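Long-range contacts in C-glycoside 3-oxidase (Microbacterium trichothecenolyticum, PDB 7DVE), which oxidises the C3 hydroxyl of the sugar in C-glycosides such as isoorientin and mangiferin, using bound FAD and passing the electrons to oxygen: residues 292-297 / 377-382; 108-113 / 402-407; 274-279 / 396-401. All blocks are in the same frame, centred on the assembly; numbering follows the deposited sequence.

How the interactions relate
The three contacts lie on one side of the chain's centre and cluster round the two-stranded antiparallel sheet 382-386/396-401: interaction 1 at the start of its first strand, interaction 3 on its second, interaction 2 just after that. The centres of interactions 1 and 2 are 10 Å apart; Y402 OH lies 3.0 Å from D297 N, a probable hydrogen bond. Interactions 1 and 3 meet within the sheet, where R382 O is 2.9 Å from H401 N, and L295 packs on L275. Between interactions 2 and 3, L112 touches L400. Interaction 3 reaches the FAD through R276, whereas the side chain of N296 in interaction 1 lies about 7 Å from that of H444, the inferred proton acceptor.

Interaction 1 (292-297 / 377-382); sequences GRYLND and LQASDR
R293 and R382 lay their side chains alongside each other where two loops of this GMC oxidoreductase meet, one leading to strand 300-307 and the other entering strand 382-386. Their guanidinium groups stack with planes only 5° apart and centres 4.1 Å apart. Both chains run extended from CG to NE, which keeps them side by side and pointing the same way. Two like charges so close would be expected to repel. On the R293 side the arrangement is steadied by a hydrogen bond from NH1 to A379 O (2.9 Å), which lies near the guanidinium plane although the donor stands well above the carbonyl plane.

The backbones are joined by a hydrogen bond from L295 N to D381 O (2.9 Å). The D381 carboxylate is held from outside the pair, by a salt bridge to K375 and a hydrogen bond from T403 N.

Van der Waals contacts flank these bonds. Y294 CE1 makes an apolar contact with A379 CB at 3.8 Å, while L377 CD2 rests against N296 CB and CG. The N296 amide is fixed by its own bond from ND2 to Y294 O, in the carbonyl plane.

One water bridges the two segments, donating to L295 O and to D381 OD2 (2.7 Å) and accepting from Q378 N at 3.1 Å.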
loop_
_atom_site.group_PDB
_atom_site.type_symbol
_atom_site.label_atom_id
_atom_site.label_comp_id
_atom_site.label_asym_id
_atom_site.label_seq_id
_atom_site.Cartn_x
_atom_site.Cartn_y
_atom_site.Cartn_z
ATOM N N GLY A 292 -13.095 0.176 -11.641
ATOM C CA GLY A 292 -13.537 0.895 -10.467
ATOM C C GLY A 292 -14.474 0.140 -9.556
ATOM O O GLY A 292 -14.614 0.525 -8.399
ATOM N N ARG A 293 -15.103 -0.933 -10.032
ATOM C CA ARG A 293 -16.056 -1.699 -9.247
ATOM C C ARG A 293 -15.346 -2.701 -8.333
ATOM O O ARG A 293 -14.155 -2.983 -8.486
ATOM C CB ARG A 293 -17.023 -2.430 -10.181
ATOM C CG ARG A 293 -18.028 -1.534 -10.880
ATOM C CD ARG A 293 -19.014 -2.349 -11.715
ATOM N NE ARG A 293 -20.054 -1.503 -12.284
ATOM C CZ ARG A 293 -21.121 -1.099 -11.609
ATOM N NH1 ARG A 293 -21.311 -1.446 -10.346
ATOM N NH2 ARG A 293 -22.021 -0.332 -12.219
ATOM N N TYR A 294 -16.103 -3.253 -7.375
ATOM C CA TYR A 294 -15.640 -4.250 -6.402
ATOM C C TYR A 294 -14.621 -3.650 -5.440
ATOM O O TYR A 294 -13.864 -4.374 -4.785
ATOM C CB TYR A 294 -15.107 -5.534 -7.095
ATOM C CG TYR A 294 -16.046 -6.030 -8.191
ATOM C CD1 TYR A 294 -17.261 -6.649 -7.883
ATOM C CD2 TYR A 294 -15.757 -5.806 -9.532
ATOM C CE1 TYR A 294 -18.154 -7.046 -8.892
ATOM C CE2 TYR A 294 -16.632 -6.189 -10.530
ATOM C CZ TYR A 294 -17.832 -6.806 -10.214
ATOM O OH TYR A 294 -18.683 -7.182 -11.236
ATOM N N LEU A 295 -14.632 -2.319 -5.351
ATOM C CA LEU A 295 -13.786 -1.547 -4.448
ATOM C C LEU A 295 -13.987 -1.981 -2.998
ATOM O O LEU A 295 -15.119 -2.049 -2.508
ATOM C CB LEU A 295 -14.136 -0.056 -4.586
ATOM C CG LEU A 295 -13.638 0.974 -3.536
ATOM C CD1 LEU A 295 -12.168 0.905 -3.386
ATOM C CD2 LEU A 295 -14.078 2.394 -3.867
ATOM N N ASN A 296 -12.889 -2.224 -2.283
ATOM C CA ASN A 296 -13.045 -2.586 -0.880
ATOM C C ASN A 296 -11.940 -1.994 -0.015
ATOM O O ASN A 296 -10.749 -2.073 -0.346
ATOM C CB ASN A 296 -13.130 -4.112 -0.686
ATOM C CG ASN A 296 -11.923 -4.872 -1.267
ATOM O OD1 ASN A 296 -11.095 -5.426 -0.521
ATOM N ND2 ASN A 296 -11.863 -4.952 -2.607
ATOM N N ASP A 297 -12.367 -1.388 1.082
ATOM C CA ASP A 297 -11.531 -0.922 2.177
ATOM C C ASP A 297 -11.617 -1.943 3.314
ATOM O O ASP A 297 -12.527 -2.775 3.354
ATOM C CB ASP A 297 -11.996 0.482 2.597
ATOM C CG ASP A 297 -11.408 0.968 3.908
ATOM O OD1 ASP A 297 -10.202 1.305 3.942
ATOM O OD2 ASP A 297 -12.179 1.098 4.893
ATOM N N LEU A 377 -17.648 -8.204 -0.442
ATOM C CA LEU A 377 -17.474 -7.554 -1.736
ATOM C C LEU A 377 -18.808 -7.342 -2.443
ATOM O O LEU A 377 -19.692 -8.203 -2.424
ATOM C CB LEU A 377 -16.528 -8.373 -2.610
ATOM C CG LEU A 377 -15.137 -8.590 -1.988
ATOM C CD1 LEU A 377 -14.258 -9.338 -2.944
ATOM C CD2 LEU A 377 -14.506 -7.285 -1.639
ATOM N N GLN A 378 -18.952 -6.177 -3.065
ATOM C CA GLN A 378 -20.187 -5.788 -3.727
ATOM C C GLN A 378 -19.862 -5.152 -5.068
ATOM O O GLN A 378 -18.856 -4.452 -5.203
ATOM C CB GLN A 378 -20.997 -4.817 -2.862
ATOM C CG GLN A 378 -21.506 -5.433 -1.567
ATOM C CD GLN A 378 -22.197 -4.426 -0.661
ATOM O OE1 GLN A 378 -21.638 -3.382 -0.318
ATOM N NE2 GLN A 378 -23.409 -4.747 -0.258
ATOM N N ALA A 379 -20.699 -5.430 -6.068
ATOM C CA ALA A 379 -20.553 -4.753 -7.352
ATOM C C ALA A 379 -20.738 -3.247 -7.212
ATOM O O ALA A 379 -20.059 -2.472 -7.900
ATOM C CB ALA A 379 -21.545 -5.313 -8.372
ATOM N N SER A 380 -21.627 -2.814 -6.316
ATOM C CA SER A 380 -21.944 -1.393 -6.226
ATOM C C SER A 380 -20.915 -0.609 -5.425
ATOM O O SER A 380 -20.899 0.621 -5.504
ATOM C CB SER A 380 -23.326 -1.202 -5.610
ATOM O OG SER A 380 -23.355 -1.774 -4.320
ATOM N N ASP A 381 -20.070 -1.283 -4.647
ATOM C CA ASP A 381 -18.937 -0.611 -4.028
ATOM C C ASP A 381 -17.954 -0.250 -5.131
ATOM O O ASP A 381 -17.285 -1.133 -5.674
ATOM C CB ASP A 381 -18.274 -1.511 -2.984
ATOM C CG ASP A 381 -19.172 -1.800 -1.772
ATOM O OD1 ASP A 381 -20.068 -0.989 -1.459
ATOM O OD2 ASP A 381 -18.968 -2.848 -1.113
ATOM N N ARG A 382 -17.853 1.033 -5.477
ATOM C CA ARG A 382 -17.023 1.400 -6.618
ATOM C C ARG A 382 -16.567 2.847 -6.523
ATOM O O ARG A 382 -17.063 3.633 -5.712
ATOM C CB ARG A 382 -17.766 1.205 -7.935
ATOM C CG ARG A 382 -19.049 2.014 -8.009
ATOM C CD ARG A 382 -19.867 1.505 -9.138
ATOM N NE ARG A 382 -20.787 2.505 -9.625
ATOM C CZ ARG A 382 -20.831 2.940 -10.877
ATOM N NH1 ARG A 382 -19.929 2.565 -11.771
ATOM N NH2 ARG A 382 -21.821 3.759 -11.242
HETATM O O HOH W 1 -16.865 -4.255 -1.916
#

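Interaction 2 (108-113 / 402-407); sequences GEDGLP and YTLSDR
E109 reaches Y402 with its carboxylate: OE1 accepts from Y402 N at 3.0 Å, approached from above the carboxylate plane. The extended chain beyond CG carries the group there; CG touches T403 CG2, the two side chains crossing at an oblique angle. The other oxygen, OE2, has a weak hydrogen bond from H401 ND1.

D110 holds the same segment two residues on. Its OD2 takes the amide hydrogen of L404 at 2.7 Å in a nearly straight bond (169°), with the donor well out of the carboxylate plane, while the L404 side chain crosses D110 at about a right angle. G111, with positive phi, gives its N-H to Y402 O at 3.0 Å.

L112 then turns its CD2 over one face of the Y402 ring, 3.6 Å from the centroid and 16° off the normal, a CH-pi contact. With CG of Y402 anti to its N (chi1 -156°), the ring is carried beside L112, and its hydroxyl is bonded to D297 N.

Two acidic side chains thus hold backbone amides at alternate positions of the segment that links strand 396-401 to helix 406-424, joining the loop before strand 116-117 to this connection of the GMC oxidoreductase fold.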
loop_
_atom_site.group_PDB
_atom_site.type_symbol
_atom_site.label_atom_id
_atom_site.label_comp_id
_atom_site.label_asym_id
_atom_site.label_seq_id
_atom_site.Cartn_x
_atom_site.Cartn_y
_atom_site.Cartn_z
ATOM N N GLY A 108 -27.158 8.613 1.597
ATOM C CA GLY A 108 -27.670 7.408 2.213
ATOM C C GLY A 108 -26.675 6.272 2.307
ATOM O O GLY A 108 -27.057 5.176 2.731
ATOM N N GLU A 109 -25.417 6.501 1.946
ATOM C CA GLU A 109 -24.371 5.486 1.905
ATOM C C GLU A 109 -23.334 5.752 2.981
ATOM O O GLU A 109 -23.174 6.882 3.448
ATOM C CB GLU A 109 -23.694 5.465 0.528
ATOM C CG GLU A 109 -24.660 5.072 -0.585
ATOM C CD GLU A 109 -23.985 4.839 -1.923
ATOM O OE1 GLU A 109 -22.748 4.936 -1.973
ATOM O OE2 GLU A 109 -24.695 4.529 -2.917
ATOM N N ASP A 110 -22.610 4.693 3.364
ATOM C CA ASP A 110 -21.500 4.855 4.299
ATOM C C ASP A 110 -20.384 5.696 3.700
ATOM O O ASP A 110 -19.749 6.491 4.408
ATOM C CB ASP A 110 -20.962 3.491 4.730
ATOM C CG ASP A 110 -22.040 2.622 5.337
ATOM O OD1 ASP A 110 -22.358 2.812 6.529
ATOM O OD2 ASP A 110 -22.587 1.749 4.621
ATOM N N GLY A 111 -20.119 5.524 2.404
ATOM C CA GLY A 111 -18.956 6.113 1.749
ATOM C C GLY A 111 -17.635 5.677 2.371
ATOM O O GLY A 111 -17.552 4.774 3.206
ATOM N N LEU A 112 -16.580 6.367 1.928
ATOM C CA LEU A 112 -15.226 6.218 2.455
ATOM C C LEU A 112 -14.734 7.600 2.872
ATOM O O LEU A 112 -13.911 8.213 2.176
ATOM C CB LEU A 112 -14.302 5.590 1.415
ATOM C CG LEU A 112 -14.586 4.134 1.012
ATOM C CD1 LEU A 112 -13.661 3.724 -0.134
ATOM C CD2 LEU A 112 -14.358 3.217 2.210
ATOM N N PRO A 113 -15.218 8.126 4.003
ATOM C CA PRO A 113 -14.961 9.554 4.300
ATOM C C PRO A 113 -13.487 9.934 4.321
ATOM O O PRO A 113 -13.154 11.029 3.854
ATOM C CB PRO A 113 -15.638 9.775 5.670
ATOM C CG PRO A 113 -16.326 8.497 6.046
ATOM C CD PRO A 113 -16.282 7.558 4.859
ATOM N N TYR A 402 -20.213 3.313 -1.542
ATOM C CA TYR A 402 -19.714 2.353 -0.570
ATOM C C TYR A 402 -20.758 2.122 0.508
ATOM O O TYR A 402 -21.206 3.068 1.165
ATOM C CB TYR A 402 -18.426 2.845 0.048
ATOM C CG TYR A 402 -17.553 1.757 0.607
ATOM C CD1 TYR A 402 -16.802 0.931 -0.234
ATOM C CD2 TYR A 402 -17.468 1.553 1.982
ATOM C CE1 TYR A 402 -15.992 -0.059 0.286
ATOM C CE2 TYR A 402 -16.674 0.562 2.503
ATOM C CZ TYR A 402 -15.929 -0.237 1.659
ATOM O OH TYR A 402 -15.124 -1.221 2.198
ATOM N N THR A 403 -21.116 0.862 0.701
ATOM C CA THR A 403 -22.121 0.468 1.669
ATOM C C THR A 403 -21.587 -0.706 2.481
ATOM O O THR A 403 -20.927 -1.601 1.948
ATOM C CB THR A 403 -23.471 0.115 0.975
ATOM O OG1 THR A 403 -23.274 -0.858 -0.081
ATOM C CG2 THR A 403 -24.110 1.376 0.388
ATOM N N LEU A 404 -21.840 -0.658 3.784
ATOM C CA LEU A 404 -21.618 -1.780 4.679
ATOM C C LEU A 404 -22.840 -2.687 4.649
ATOM O O LEU A 404 -23.957 -2.237 4.922
ATOM C CB LEU A 404 -21.364 -1.270 6.097
ATOM C CG LEU A 404 -20.083 -0.449 6.322
ATOM C CD1 LEU A 404 -19.705 -0.364 7.798
ATOM C CD2 LEU A 404 -18.935 -0.993 5.498
ATOM N N SER A 405 -22.636 -3.956 4.309
ATOM C CA SER A 405 -23.716 -4.922 4.430
ATOM C C SER A 405 -23.828 -5.381 5.885
ATOM O O SER A 405 -22.977 -5.077 6.729
ATOM C CB SER A 405 -23.485 -6.112 3.495
ATOM O OG SER A 405 -22.449 -6.948 3.986
ATOM N N ASP A 406 -24.906 -6.120 6.174
ATOM C CA ASP A 406 -25.095 -6.691 7.503
ATOM C C ASP A 406 -23.964 -7.637 7.879
ATOM O O ASP A 406 -23.594 -7.740 9.060
ATOM C CB ASP A 406 -26.418 -7.425 7.544
ATOM C CG ASP A 406 -27.523 -6.634 6.884
ATOM O OD1 ASP A 406 -27.447 -6.476 5.634
ATOM O OD2 ASP A 406 -28.442 -6.167 7.592
ATOM N N ARG A 407 -23.388 -8.328 6.892
ATOM C CA ARG A 407 -22.238 -9.173 7.178
ATOM C C ARG A 407 -21.046 -8.325 7.592
ATOM O O ARG A 407 -20.279 -8.715 8.484
ATOM C CB ARG A 407 -21.922 -10.064 5.962
ATOM C CG ARG A 407 -23.097 -10.984 5.553
ATOM C CD ARG A 407 -22.700 -12.198 4.658
ATOM N NE ARG A 407 -22.123 -11.803 3.374
ATOM C CZ ARG A 407 -21.717 -12.637 2.420
ATOM N NH1 ARG A 407 -21.850 -13.956 2.540
ATOM N NH2 ARG A 407 -21.162 -12.137 1.314
#

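Interaction 3 (274-279 / 396-401); sequences ALRTPQ and PAMQLH. With FAD (flavin-adenine dinucleotide), chain C.
The wall of the FAD pocket beside the adenosine half of the cofactor is backed here by strand 396-401, which packs against the start of helix 276-283. M398 spans most of the gap between them. Its extended chain brings CE against L275, 3.5 Å from L275 CB and 3.3 Å from L275 O; CE also meets R276 CG and the Q279 amide group, whose side chain crosses that of M398 at about a right angle. Further along the strand, L400 CD2 makes a looser contact with L275 CD2 at 4.2 Å.

The polar link is made by Q279. With CG anti to the backbone N (chi1 -170°) and the chain extended beyond it, NE2 reaches P396 O at 2.8 Å. This bond is almost straight (173°) and P396 O lies in the amide plane, although the donor stands above the carbonyl plane. NE2 also bonds to D391 OD2.

R276 faces the cofactor. Its guanidinium, bonded to D273, S118 O and S119, turns one face to C8A, at the edge of the adenine, and to C2B of the ribose, with NH2 3.3 Å from C2B. The same residue therefore has its aliphatic CG against the M398 methyl and its charged end at the ribose, so a buried apolar contact lies behind a polar group that D273 and S118 hold against the FAD.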
loop_
_atom_site.group_PDB
_atom_site.type_symbol
_atom_site.label_atom_id
_atom_site.label_comp_id
_atom_site.label_asym_id
_atom_site.label_seq_id
_atom_site.Cartn_x
_atom_site.Cartn_y
_atom_site.Cartn_z
ATOM N N ALA A 274 -5.140 2.442 -6.138
ATOM C CA ALA A 274 -6.387 1.779 -6.511
ATOM C C ALA A 274 -7.486 2.724 -6.988
ATOM O O ALA A 274 -8.512 2.240 -7.498
ATOM C CB ALA A 274 -6.923 0.963 -5.335
ATOM N N LEU A 275 -7.349 4.042 -6.817
ATOM C CA LEU A 275 -8.406 4.919 -7.322
ATOM C C LEU A 275 -7.957 5.792 -8.472
ATOM O O LEU A 275 -8.771 6.078 -9.354
ATOM C CB LEU A 275 -8.969 5.811 -6.213
ATOM C CG LEU A 275 -9.331 5.052 -4.942
ATOM C CD1 LEU A 275 -9.186 5.968 -3.763
ATOM C CD2 LEU A 275 -10.725 4.430 -5.025
ATOM N N ARG A 276 -6.682 6.191 -8.509
ATOM C CA ARG A 276 -6.215 7.013 -9.616
ATOM C C ARG A 276 -5.875 6.187 -10.853
ATOM O O ARG A 276 -5.905 6.733 -11.966
ATOM C CB ARG A 276 -5.024 7.858 -9.177
ATOM C CG ARG A 276 -5.419 9.004 -8.275
ATOM C CD ARG A 276 -4.255 9.910 -7.989
ATOM N NE ARG A 276 -3.445 9.359 -6.909
ATOM C CZ ARG A 276 -2.396 9.958 -6.356
ATOM N NH1 ARG A 276 -1.922 11.095 -6.831
ATOM N NH2 ARG A 276 -1.817 9.399 -5.291
ATOM N N THR A 277 -5.606 4.885 -10.684
ATOM C CA THR A 277 -5.436 3.987 -11.830
ATOM C C THR A 277 -6.735 3.819 -12.611
ATOM O O THR A 277 -6.727 4.032 -13.842
ATOM C CB THR A 277 -4.881 2.634 -11.351
ATOM O OG1 THR A 277 -3.558 2.805 -10.834
ATOM C CG2 THR A 277 -4.866 1.612 -12.477
ATOM N N PRO A 278 -7.870 3.450 -11.987
ATOM C CA PRO A 278 -9.148 3.518 -12.734
ATOM C C PRO A 278 -9.436 4.907 -13.279
ATOM O O PRO A 278 -9.988 5.015 -14.380
ATOM C CB PRO A 278 -10.207 3.101 -11.698
ATOM C CG PRO A 278 -9.468 2.445 -10.606
ATOM C CD PRO A 278 -8.077 3.024 -10.590
ATOM N N GLN A 279 -9.086 5.971 -12.536
ATOM C CA GLN A 279 -9.249 7.332 -13.049
ATOM C C GLN A 279 -8.566 7.510 -14.402
ATOM O O GLN A 279 -9.187 7.977 -15.371
ATOM C CB GLN A 279 -8.699 8.341 -12.039
ATOM C CG GLN A 279 -9.033 9.791 -12.356
ATOM C CD GLN A 279 -8.411 10.743 -11.364
ATOM O OE1 GLN A 279 -7.263 10.556 -10.929
ATOM N NE2 GLN A 279 -9.165 11.760 -10.978
ATOM N N PRO A 396 -10.635 13.370 -14.167
ATOM C CA PRO A 396 -12.083 13.298 -13.917
ATOM C C PRO A 396 -12.371 13.045 -12.448
ATOM O O PRO A 396 -11.788 12.147 -11.829
ATOM C CB PRO A 396 -12.558 12.142 -14.802
ATOM C CG PRO A 396 -11.467 11.871 -15.761
ATOM C CD PRO A 396 -10.224 12.606 -15.356
ATOM N N ALA A 397 -13.252 13.873 -11.884
ATOM C CA ALA A 397 -13.498 13.836 -10.453
ATOM C C ALA A 397 -14.175 12.530 -10.065
ATOM O O ALA A 397 -14.954 11.963 -10.829
ATOM C CB ALA A 397 -14.342 15.032 -10.011
ATOM N N MET A 398 -13.842 12.041 -8.869
ATOM C CA MET A 398 -14.346 10.783 -8.331
ATOM C C MET A 398 -15.585 10.979 -7.474
ATOM O O MET A 398 -15.719 11.961 -6.735
ATOM C CB MET A 398 -13.294 10.041 -7.487
ATOM C CG MET A 398 -11.855 10.147 -7.926
ATOM S SD MET A 398 -10.749 9.394 -6.705
ATOM C CE MET A 398 -9.400 8.895 -7.791
ATOM N N GLN A 399 -16.479 10.004 -7.580
ATOM C CA GLN A 399 -17.590 9.813 -6.667
ATOM C C GLN A 399 -17.439 8.403 -6.123
ATOM O O GLN A 399 -17.226 7.458 -6.890
ATOM C CB GLN A 399 -18.950 10.005 -7.359
ATOM C CG GLN A 399 -20.118 9.609 -6.485
ATOM C CD GLN A 399 -20.259 10.529 -5.276
ATOM O OE1 GLN A 399 -20.151 11.755 -5.413
ATOM N NE2 GLN A 399 -20.496 9.950 -4.087
ATOM N N LEU A 400 -17.473 8.272 -4.806
ATOM C CA LEU A 400 -17.264 6.999 -4.137
ATOM C C LEU A 400 -18.616 6.446 -3.708
ATOM O O LEU A 400 -19.412 7.156 -3.077
ATOM C CB LEU A 400 -16.334 7.161 -2.932
ATOM C CG LEU A 400 -14.831 7.407 -3.183
ATOM C CD1 LEU A 400 -14.023 7.260 -1.887
ATOM C CD2 LEU A 400 -14.279 6.503 -4.274
ATOM N N HIS A 401 -18.881 5.189 -4.066
ATOM C CA HIS A 401 -20.095 4.486 -3.670
ATOM C C HIS A 401 -19.687 3.332 -2.762
ATOM O O HIS A 401 -18.926 2.454 -3.179
ATOM C CB HIS A 401 -20.859 3.959 -4.885
ATOM C CG HIS A 401 -21.443 5.025 -5.764
ATOM N ND1 HIS A 401 -22.707 5.537 -5.565
ATOM C CD2 HIS A 401 -20.970 5.621 -6.884
ATOM C CE1 HIS A 401 -22.975 6.429 -6.502
ATOM N NE2 HIS A 401 -21.938 6.499 -7.316
HETATM P PA FAD C . 1.013 4.340 -4.096
HETATM O O1A FAD C . -0.107 5.279 -3.849
HETATM O O2A FAD C . 1.858 3.916 -2.955
HETATM O O5B FAD C . 1.867 5.095 -5.237
HETATM C C5B FAD C . 1.212 5.504 -6.440
HETATM C C4B FAD C . 1.924 6.693 -7.033
HETATM O O4B FAD C . 1.227 6.980 -8.282
HETATM C C3B FAD C . 1.737 7.947 -6.156
HETATM O O3B FAD C . 3.037 8.514 -5.899
HETATM C C2B FAD C . 0.922 8.854 -7.090
HETATM O O2B FAD C . 1.289 10.229 -6.953
HETATM C C1B FAD C . 1.344 8.383 -8.466
HETATM N N9A FAD C . 0.344 8.808 -9.512
HETATM C C8A FAD C . -0.969 8.560 -9.372
HETATM N N7A FAD C . -1.607 9.036 -10.446
HETATM C C5A FAD C . -0.701 9.589 -11.256
HETATM C C6A FAD C . -0.829 10.181 -12.452
HETATM N N6A FAD C . -2.066 10.260 -12.941
HETATM N N1A FAD C . 0.226 10.669 -13.133
HETATM C C2A FAD C . 1.491 10.546 -12.555
HETATM N N3A FAD C . 1.605 9.909 -11.305
HETATM C C4A FAD C . 0.508 9.444 -10.682
HETATM N N1 FAD C . 0.542 -0.860 3.679
HETATM C C2 FAD C . 0.941 -2.114 4.110
HETATM O O2 FAD C . 0.906 -3.036 3.303
HETATM N N3 FAD C . 1.354 -2.308 5.438
HETATM C C4 FAD C . 1.412 -1.210 6.326
HETATM O O4 FAD C . 1.801 -1.389 7.485
HETATM C C4X FAD C . 1.008 0.042 5.876
HETATM N N5 FAD C . 0.984 1.126 6.690
HETATM C C5X FAD C . 0.714 2.358 6.168
HETATM C C6 FAD C . 0.820 3.517 6.960
HETATM C C7 FAD C . 0.607 4.789 6.441
HETATM C C7M FAD C . 0.742 6.044 7.339
HETATM C C8 FAD C . 0.268 4.925 5.094
HETATM C C8M FAD C . 0.025 6.328 4.506
HETATM C C9 FAD C . 0.150 3.778 4.296
HETATM C C9A FAD C . 0.363 2.491 4.824
HETATM N N10 FAD C . 0.233 1.380 4.063
HETATM C C10 FAD C . 0.585 0.190 4.552
HETATM C "C1'" FAD C . -0.266 1.415 2.659
HETATM C "C2'" FAD C . 0.822 1.413 1.578
HETATM O "O2'" FAD C . 1.537 2.658 1.652
HETATM C "C3'" FAD C . 0.188 1.184 0.165
HETATM O "O3'" FAD C . -0.478 -0.087 0.131
HETATM C "C4'" FAD C . 1.260 1.133 -0.925
HETATM O "O4'" FAD C . 2.007 2.340 -0.914
HETATM C "C5'" FAD C . 0.602 0.964 -2.322
HETATM O "O5'" FAD C . 1.585 1.137 -3.363
HETATM P P FAD C . 1.220 1.583 -4.875
HETATM O O1P FAD C . 2.435 1.919 -5.667
HETATM O O2P FAD C . 0.296 0.542 -5.372
HETATM O O3P FAD C . 0.465 3.013 -4.819
#